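Putative cytoplasmic protein (Salmonella typhimurium LT2, PDB 2Q02) is of unknown function but binds zinc within a xylose isomerase-like TIM barrel, consistent with a metal-dependent isomerase activity. Local coordinates at residues Arg13-Pro17 against Pro246-Ala252. Numbering follows the deposited sequence.
Sequences RKIAP and PFSSQLA
At the seam of this TIM barrel, where the first and last strands lie side by side, K14, I15 and P17 of the loop after strand 9-12 pack against P246, F247, L251 and A252 of the loop after strand 242-244, next to the zinc pocket. The aliphatic part of K14 carries the pocket-side half. With CG anti to the backbone N (chi1 -155°) and a bend at chi2, K14 crosses the F247 side chain at about a right angle. K14 CG sits over one face of the F247 ring in a CH-pi contact, 4.3 Å from the ring centroid; the chain then passes beside the CD1-CE1 side of the ring, where K14 CE comes 3.6 Å from F247 CD1. K14 NZ forms a weak, long ion pair with D41. F247 lies two residues after the zinc ligand E245, and its side chain is about 5 Å from the metal at nearest atoms, so F247, with K14 packed against it, probably helps line the metal pocket. Deeper in, I15 CG1 rests on P246 CG at 3.6 Å, and I263 of the closing helix 256-271 also touches I15. L251 wedges its two methyls against the 3-10 turn 13-15: L251 CD1 meets K14 O at 3.4 Å, and L251 CD2 lies 4.1 Å from I15 CG1. P17 CG packs on A252 CA. One water ties the backbones together, donating to I15 O at 3.2 Å and to L251 O at 2.9 Å.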
ATOM      1  N   ARG A  13      -7.021  -2.888  -5.118  1.00 45.52           N
ATOM      2  CA  ARG A  13      -8.024  -3.918  -5.382  1.00 45.99           C
ATOM      3  C   ARG A  13      -8.693  -4.511  -4.133  1.00 46.32           C
ATOM      4  O   ARG A  13      -9.712  -5.189  -4.266  1.00 45.90           O
ATOM      5  CB  ARG A  13      -7.451  -5.050  -6.239  1.00 45.93           C
ATOM      6  CG  ARG A  13      -8.532  -5.940  -6.827  1.00 45.25           C
ATOM      7  CD  ARG A  13      -7.990  -7.148  -7.581  1.00 47.71           C
ATOM      8  NE  ARG A  13      -9.087  -7.986  -8.102  1.00 47.14           N
ATOM      9  CZ  ARG A  13      -9.018  -9.298  -8.311  1.00 45.19           C
ATOM     10  NH1 ARG A  13      -7.898  -9.962  -8.065  1.00 46.97           N
ATOM     11  NH2 ARG A  13     -10.074  -9.951  -8.776  1.00 43.82           N
ATOM     12  N   LYS A  14      -8.145  -4.268  -2.933  1.00 46.55           N
ATOM     13  CA  LYS A  14      -8.788  -4.763  -1.700  1.00 46.21           C
ATOM     14  C   LYS A  14     -10.193  -4.200  -1.486  1.00 45.78           C
ATOM     15  O   LYS A  14     -10.981  -4.801  -0.765  1.00 45.62           O
ATOM     16  CB  LYS A  14      -7.935  -4.480  -0.455  1.00 47.33           C
ATOM     17  CG  LYS A  14      -8.194  -5.460   0.724  1.00 47.18           C
ATOM     18  CD  LYS A  14      -7.361  -6.732   0.602  1.00 48.07           C
ATOM     19  CE  LYS A  14      -7.801  -7.808   1.590  1.00 53.42           C
ATOM     20  NZ  LYS A  14      -7.739  -9.233   1.065  1.00 53.86           N
ATOM     21  N   ILE A  15     -10.491  -3.049  -2.103  1.00 45.94           N
ATOM     22  CA  ILE A  15     -11.817  -2.408  -2.010  1.00 45.79           C
ATOM     23  C   ILE A  15     -12.926  -3.198  -2.731  1.00 45.83           C
ATOM     24  O   ILE A  15     -14.107  -3.011  -2.456  1.00 46.38           O
ATOM     25  CB  ILE A  15     -11.757  -0.932  -2.539  1.00 45.07           C
ATOM     26  CG1 ILE A  15     -12.924  -0.099  -2.027  1.00 42.58           C
ATOM     27  CG2 ILE A  15     -11.683  -0.870  -4.066  1.00 47.68           C
ATOM     28  CD1 ILE A  15     -12.722   1.394  -2.232  1.00 43.89           C
ATOM     29  N   ALA A  16     -12.541  -4.097  -3.631  1.00 46.00           N
ATOM     30  CA  ALA A  16     -13.496  -4.795  -4.483  1.00 45.47           C
ATOM     31  C   ALA A  16     -13.278  -6.305  -4.504  1.00 45.33           C
ATOM     32  O   ALA A  16     -12.988  -6.873  -5.572  1.00 45.66           O
ATOM     33  CB  ALA A  16     -13.420  -4.240  -5.901  1.00 47.15           C
ATOM     34  N   PRO A  17     -13.460  -6.968  -3.346  1.00 45.40           N
ATOM     35  CA  PRO A  17     -13.221  -8.417  -3.249  1.00 45.91           C
ATOM     36  C   PRO A  17     -14.127  -9.257  -4.167  1.00 46.14           C
ATOM     37  O   PRO A  17     -13.731 -10.348  -4.588  1.00 46.86           O
ATOM     38  CB  PRO A  17     -13.524  -8.732  -1.777  1.00 45.90           C
ATOM     39  CG  PRO A  17     -14.455  -7.645  -1.342  1.00 44.39           C
ATOM     40  CD  PRO A  17     -13.930  -6.414  -2.066  1.00 45.46           C
ATOM     41  N   PRO A 246      -8.830   0.081   1.837  1.00 45.57           N
ATOM     42  CA  PRO A 246      -9.623  -0.512   2.899  1.00 46.70           C
ATOM     43  C   PRO A 246      -9.477  -2.051   2.980  1.00 47.53           C
ATOM     44  O   PRO A 246      -9.110  -2.691   1.987  1.00 46.75           O
ATOM     45  CB  PRO A 246     -11.041  -0.116   2.506  1.00 45.59           C
ATOM     46  CG  PRO A 246     -11.006  -0.069   1.054  1.00 45.08           C
ATOM     47  CD  PRO A 246      -9.671   0.503   0.706  1.00 46.15           C
ATOM     48  N   PHE A 247      -9.762  -2.622   4.159  1.00 48.94           N
ATOM     49  CA  PHE A 247      -9.648  -4.086   4.418  1.00 48.47           C
ATOM     50  C   PHE A 247     -10.905  -4.771   4.997  1.00 47.65           C
ATOM     51  O   PHE A 247     -11.010  -6.004   4.972  1.00 46.65           O
ATOM     52  CB  PHE A 247      -8.526  -4.342   5.422  1.00 48.80           C
ATOM     53  CG  PHE A 247      -7.191  -4.482   4.818  1.00 49.20           C
ATOM     54  CD1 PHE A 247      -6.750  -5.719   4.375  1.00 53.16           C
ATOM     55  CD2 PHE A 247      -6.344  -3.381   4.725  1.00 52.48           C
ATOM     56  CE1 PHE A 247      -5.490  -5.865   3.809  1.00 51.29           C
ATOM     57  CE2 PHE A 247      -5.076  -3.509   4.178  1.00 51.25           C
ATOM     58  CZ  PHE A 247      -4.646  -4.760   3.717  1.00 54.68           C
ATOM     59  N   SER A 248     -11.821  -3.990   5.555  1.00 47.38           N
ATOM     60  CA  SER A 248     -12.969  -4.553   6.278  1.00 47.99           C
ATOM     61  C   SER A 248     -13.779  -5.581   5.486  1.00 47.69           C
ATOM     62  O   SER A 248     -13.903  -5.489   4.270  1.00 50.50           O
ATOM     63  CB  SER A 248     -13.911  -3.423   6.705  1.00 47.35           C
ATOM     64  OG  SER A 248     -15.125  -3.952   7.185  1.00 43.43           O
ATOM     65  N   SER A 249     -14.357  -6.541   6.190  1.00 47.67           N
ATOM     66  CA  SER A 249     -15.287  -7.501   5.588  0.50 47.09           C
ATOM     67  C   SER A 249     -16.600  -6.829   5.195  1.00 48.23           C
ATOM     68  O   SER A 249     -17.376  -7.384   4.424  1.00 49.65           O
ATOM     69  CB  SER A 249     -15.570  -8.658   6.552  0.50 46.19           C
ATOM     70  OG  SER A 249     -16.274  -8.213   7.699  0.50 38.82           O
ATOM     71  N   GLN A 250     -16.865  -5.645   5.747  1.00 50.00           N
ATOM     72  CA  GLN A 250     -18.031  -4.841   5.326  1.00 50.88           C
ATOM     73  C   GLN A 250     -17.969  -4.547   3.810  1.00 49.51           C
ATOM     74  O   GLN A 250     -18.990  -4.320   3.172  1.00 49.21           O
ATOM     75  CB  GLN A 250     -18.068  -3.484   6.053  1.00 51.64           C
ATOM     76  CG  GLN A 250     -18.467  -3.460   7.549  1.00 51.76           C
ATOM     77  CD  GLN A 250     -18.324  -2.032   8.142  1.00 54.05           C
ATOM     78  OE1 GLN A 250     -18.984  -1.075   7.689  1.00 53.98           O
ATOM     79  NE2 GLN A 250     -17.434  -1.886   9.129  1.00 51.36           N
ATOM     80  N   LEU A 251     -16.758  -4.518   3.258  1.00 48.82           N
ATOM     81  CA  LEU A 251     -16.556  -4.265   1.831  1.00 49.16           C
ATOM     82  C   LEU A 251     -17.275  -5.266   0.931  1.00 48.58           C
ATOM     83  O   LEU A 251     -17.838  -4.872  -0.098  1.00 48.41           O
ATOM     84  CB  LEU A 251     -15.067  -4.291   1.476  1.00 48.68           C
ATOM     85  CG  LEU A 251     -14.200  -3.169   2.045  1.00 50.58           C
ATOM     86  CD1 LEU A 251     -12.733  -3.529   1.859  1.00 53.99           C
ATOM     87  CD2 LEU A 251     -14.491  -1.831   1.393  1.00 49.64           C
ATOM     88  N   ALA A 252     -17.236  -6.547   1.302  1.00 47.27           N
ATOM     89  CA  ALA A 252     -17.859  -7.613   0.499  1.00 47.86           C
ATOM     90  C   ALA A 252     -19.341  -7.393   0.221  1.00 47.26           C
ATOM     91  O   ALA A 252     -19.865  -7.911  -0.750  1.00 46.20           O
ATOM     92  CB  ALA A 252     -17.668  -8.965   1.170  1.00 49.01           C
TER
HETATM   93  O   HOH W   1     -16.887  -4.506  -2.849  1.00 35.16           O